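Local coordinates for Low molecular weight protein-tyrosine-phosphatase ptpA (Staphylococcus aureus, PDB 3ROF), which removes phosphate from phosphotyrosine in proteins and probably acts as a secreted effector that counteracts host defences during infection, at residues Ile17-Met22 with Glu133-Met138; Gly52-Pro55 with Thr59-Ile62. All coordinates share one frame; numbering follows the deposited sequence.

Interaction 1: Ile17-Met22 with Glu133-Met138; sequences ICRSPM and EGVYDM. With PO4 (phosphate ion), chain C.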
# COMPACT_ATOMS: atom_id res chain seq x y z
N ILE A 17 4.22 8.98 -2.01
CA ILE A 17 4.14 10.07 -1.05
C ILE A 17 2.76 10.24 -0.45
O ILE A 17 2.68 10.74 0.67
CB ILE A 17 4.72 11.40 -1.62
CG1 ILE A 17 4.08 11.78 -2.96
CG2 ILE A 17 6.22 11.33 -1.72
CD1 ILE A 17 4.31 13.22 -3.35
N CYS A 18 1.70 9.87 -1.16
CA CYS A 18 0.35 10.14 -0.62
C CYS A 18 -0.33 8.83 -0.24
O CYS A 18 -0.51 8.53 0.96
CB CYS A 18 -0.52 10.91 -1.61
SG CYS A 18 0.15 12.55 -2.03
N ARG A 19 -0.76 8.05 -1.22
CA ARG A 19 -1.65 6.91 -0.95
C ARG A 19 -0.98 5.72 -0.31
O ARG A 19 -1.41 5.23 0.74
CB ARG A 19 -2.35 6.47 -2.24
CG ARG A 19 -3.35 7.49 -2.75
CD ARG A 19 -3.80 7.26 -4.19
NE ARG A 19 -2.70 7.52 -5.09
CZ ARG A 19 -2.70 7.26 -6.38
NH1 ARG A 19 -3.80 6.77 -6.94
NH2 ARG A 19 -1.61 7.49 -7.11
N SER A 20 0.08 5.20 -0.93
CA SER A 20 0.67 3.99 -0.38
C SER A 20 1.34 4.21 0.97
O SER A 20 1.29 3.30 1.79
CB SER A 20 1.57 3.26 -1.38
OG SER A 20 2.71 4.01 -1.78
N PRO A 21 1.96 5.38 1.28
CA PRO A 21 2.46 5.53 2.64
C PRO A 21 1.31 5.54 3.64
O PRO A 21 1.43 5.02 4.76
CB PRO A 21 3.20 6.89 2.61
CG PRO A 21 3.60 7.04 1.17
CD PRO A 21 2.41 6.49 0.40
N MET A 22 0.20 6.19 3.28
CA MET A 22 -0.91 6.22 4.20
C MET A 22 -1.39 4.79 4.52
O MET A 22 -1.62 4.42 5.68
CB MET A 22 -2.08 7.05 3.65
CG MET A 22 -3.07 7.35 4.72
SD MET A 22 -4.65 8.03 4.17
CE MET A 22 -4.15 9.55 3.37
N GLU A 133 -8.65 12.83 3.42
CA GLU A 133 -9.65 12.16 4.24
C GLU A 133 -10.37 11.06 3.48
O GLU A 133 -10.64 9.98 4.02
CB GLU A 133 -10.64 13.16 4.83
CG GLU A 133 -11.56 12.51 5.82
CD GLU A 133 -12.48 13.50 6.50
OE1 GLU A 133 -12.09 14.69 6.56
OE2 GLU A 133 -13.57 13.09 6.96
N GLY A 134 -10.66 11.31 2.21
CA GLY A 134 -11.31 10.30 1.40
C GLY A 134 -10.45 9.08 1.22
O GLY A 134 -10.91 7.94 1.23
N VAL A 135 -9.14 9.28 1.04
CA VAL A 135 -8.20 8.17 0.92
C VAL A 135 -8.16 7.37 2.21
O VAL A 135 -8.19 6.13 2.21
CB VAL A 135 -6.81 8.68 0.50
CG1 VAL A 135 -5.80 7.54 0.57
CG2 VAL A 135 -6.86 9.32 -0.89
N TYR A 136 -8.07 8.08 3.33
CA TYR A 136 -8.11 7.43 4.65
C TYR A 136 -9.34 6.56 4.78
O TYR A 136 -9.25 5.40 5.18
CB TYR A 136 -8.08 8.53 5.72
CG TYR A 136 -8.19 8.03 7.14
CD1 TYR A 136 -7.08 7.56 7.82
CD2 TYR A 136 -9.40 8.04 7.79
CE1 TYR A 136 -7.18 7.10 9.14
CE2 TYR A 136 -9.53 7.58 9.09
CZ TYR A 136 -8.42 7.13 9.76
OH TYR A 136 -8.57 6.70 11.06
N ASP A 137 -10.52 7.09 4.44
CA ASP A 137 -11.75 6.33 4.55
C ASP A 137 -11.69 5.08 3.66
O ASP A 137 -12.14 4.01 4.06
CB ASP A 137 -12.96 7.19 4.18
CG ASP A 137 -13.23 8.30 5.15
OD1 ASP A 137 -12.71 8.34 6.24
OD2 ASP A 137 -14.05 9.19 4.78
N MET A 138 -11.12 5.21 2.45
CA MET A 138 -10.99 4.07 1.55
C MET A 138 -10.08 3.01 2.14
O MET A 138 -10.42 1.81 2.11
CB MET A 138 -10.48 4.53 0.19
CG MET A 138 -11.60 5.12 -0.64
SD MET A 138 -10.95 5.83 -2.17
CE MET A 138 -12.47 5.99 -3.13
P PO4 C . 0.68 9.19 -4.69
O1 PO4 C . -0.48 8.64 -3.90
O2 PO4 C . 0.84 8.51 -6.03
O3 PO4 C . 0.40 10.71 -4.93
O4 PO4 C . 1.96 9.17 -3.89
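Met-22 and Arg-19 pack against Val-135 where the end of the phosphate-binding P-loop (the CX5R signature of low molecular weight tyrosine phosphatases) runs into helix 19-33 and meets helix 132-153. The side-chain packing is apolar. Met-22 SD lies 3.8 Å from Val-135 CG1. It also touches the backbone of Tyr-136, with Tyr-136 N at 3.5 Å. Met-22 CG stands anti to the backbone N (chi1 -166°), and the bend at chi3 turns CE over the Val-135 branch. The Tyr-136 ring is approached by Met-22 SD at its edge, not over a face. Arg-19 gives only its aliphatic part to the helix: CG sits 4.1 Å from Val-135 CG1, and the two side chains run nearly perpendicular.

A second set of bonds holds the phosphate ion. The backbone N atoms of Ile-17 and Cys-18 share O4, and Arg-19 N reaches O1. Gly-15 N adds another bond. The guanidinium of Arg-19, probably an active-site residue, lies edge-on to the ion with P in its plane. Asp-91 holds its NH1 in a salt bridge. Arg-19 NE donates to phosphate O1 at 2.8 Å, almost straight at 176°, and Arg-19 NH2 donates to phosphate O2 at 2.9 Å.

Interaction 2: Gly52-Pro55 with Thr59-Ile62; sequences GEPP and TQKI
Pro-55 faces Thr-59 and Gln-60 at the start of helix 57-65, and the loop residues before it lead out toward the surface. The tight part lies around Pro-55. Its ring carbon CB touches Thr-59 CG2 at 3.9 Å. Pro-55 CB also lies 4.1 Å from Gln-60 CG, so two successive helix residues meet the same proline carbon. Thr-59 places OG1 beside the backbone N (chi1 -72°), which leaves CG2 anti to that N and facing the proline. The hydroxyl of Thr-59 has its own partner, Cys-18 O. Pro-21 of helix 19-33 packs on Pro-55 as well.

One hydrogen bond ties the two segments. Gln-60 NE2 donates to Pro-55 O over 2.8 Å, with an N-H...O angle of 165°. The acceptor lies close to the amide plane of Gln-60, while the donor is tilted 24° from the carbonyl plane of Pro-55. The Gln-60 chain is extended beyond CG, and this carries the amide back to the loop.

The outer side is looser. Pro-54 is exposed and offers little surface. Its CB comes 3.7 Å from Gln-60 NE2, and the two side chains meet at a slant. The contact ties loop 52-55, which follows strand 39-45, back to the first turns of helix 57-65 in the parallel-sheet alpha/beta fold of the low molecular weight tyrosine phosphatases.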
# COMPACT_ATOMS: atom_id res chain seq x y z
N GLY A 52 13.63 8.80 -1.03
CA GLY A 52 14.03 9.03 0.33
C GLY A 52 13.32 10.18 0.99
O GLY A 52 13.79 10.66 2.02
N GLU A 53 12.21 10.63 0.43
CA GLU A 53 11.43 11.75 0.96
C GLU A 53 10.30 11.28 1.86
O GLU A 53 9.71 10.22 1.63
CB GLU A 53 10.85 12.55 -0.21
CG GLU A 53 11.90 13.13 -1.14
CD GLU A 53 12.77 14.20 -0.51
OE1 GLU A 53 12.32 14.86 0.42
OE2 GLU A 53 13.91 14.36 -0.97
N PRO A 54 9.95 12.08 2.87
CA PRO A 54 8.83 11.72 3.74
C PRO A 54 7.52 11.82 2.98
O PRO A 54 7.45 12.36 1.88
CB PRO A 54 8.93 12.73 4.88
CG PRO A 54 9.59 13.94 4.22
CD PRO A 54 10.51 13.41 3.17
N PRO A 55 6.44 11.32 3.60
CA PRO A 55 5.14 11.41 2.94
C PRO A 55 4.73 12.87 2.74
O PRO A 55 5.17 13.80 3.40
CB PRO A 55 4.20 10.67 3.92
CG PRO A 55 5.10 9.74 4.68
CD PRO A 55 6.37 10.55 4.86
N THR A 59 -0.79 13.43 3.94
CA THR A 59 -0.75 12.10 4.54
C THR A 59 -0.20 12.19 5.95
O THR A 59 -0.74 11.59 6.87
CB THR A 59 0.03 11.13 3.67
OG1 THR A 59 -0.79 10.86 2.53
CG2 THR A 59 0.37 9.86 4.41
N GLN A 60 0.86 12.98 6.18
CA GLN A 60 1.36 13.14 7.53
C GLN A 60 0.28 13.71 8.45
O GLN A 60 0.13 13.26 9.58
CB GLN A 60 2.58 14.07 7.55
CG GLN A 60 3.77 13.52 6.80
CD GLN A 60 5.04 14.28 7.07
OE1 GLN A 60 5.28 14.74 8.18
NE2 GLN A 60 5.86 14.45 6.03
N LYS A 61 -0.49 14.69 7.96
CA LYS A 61 -1.50 15.29 8.80
C LYS A 61 -2.58 14.28 9.19
O LYS A 61 -3.01 14.27 10.35
CB LYS A 61 -2.14 16.49 8.11
CG LYS A 61 -1.26 17.71 8.09
CD LYS A 61 -1.89 18.85 7.28
CE LYS A 61 -1.11 20.14 7.41
NZ LYS A 61 -1.85 21.24 6.73
N ILE A 62 -3.05 13.47 8.25
CA ILE A 62 -4.08 12.46 8.54
C ILE A 62 -3.54 11.45 9.51
O ILE A 62 -4.25 11.07 10.45
CB ILE A 62 -4.44 11.64 7.26
CG1 ILE A 62 -5.31 12.46 6.34
CG2 ILE A 62 -5.14 10.30 7.60
CD1 ILE A 62 -6.75 12.58 6.82

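How the interactions relate
Interactions 1 and 2 are neighbours, with centres about 10 Å apart. They are joined by a probable hydrogen bond between Thr-59 OG1 and Cys-18 O, 2.8 Å apart. It connects helix 57-65 to the end of the phosphate-binding loop. Packing contacts run beside it. Tyr-136 CD1 lies 3.4 Å from Ile-62 CG2, and Met-22 CE lies 3.7 Å from Thr-59 OG1. Pro-55 CB sits 3.6 Å from Ile-17 O. Interaction 1 holds the phosphate and Arg-19 directly. Interaction 2 is a shell further out: the side chain of Thr-59 is about 7 Å from that of Arg-19.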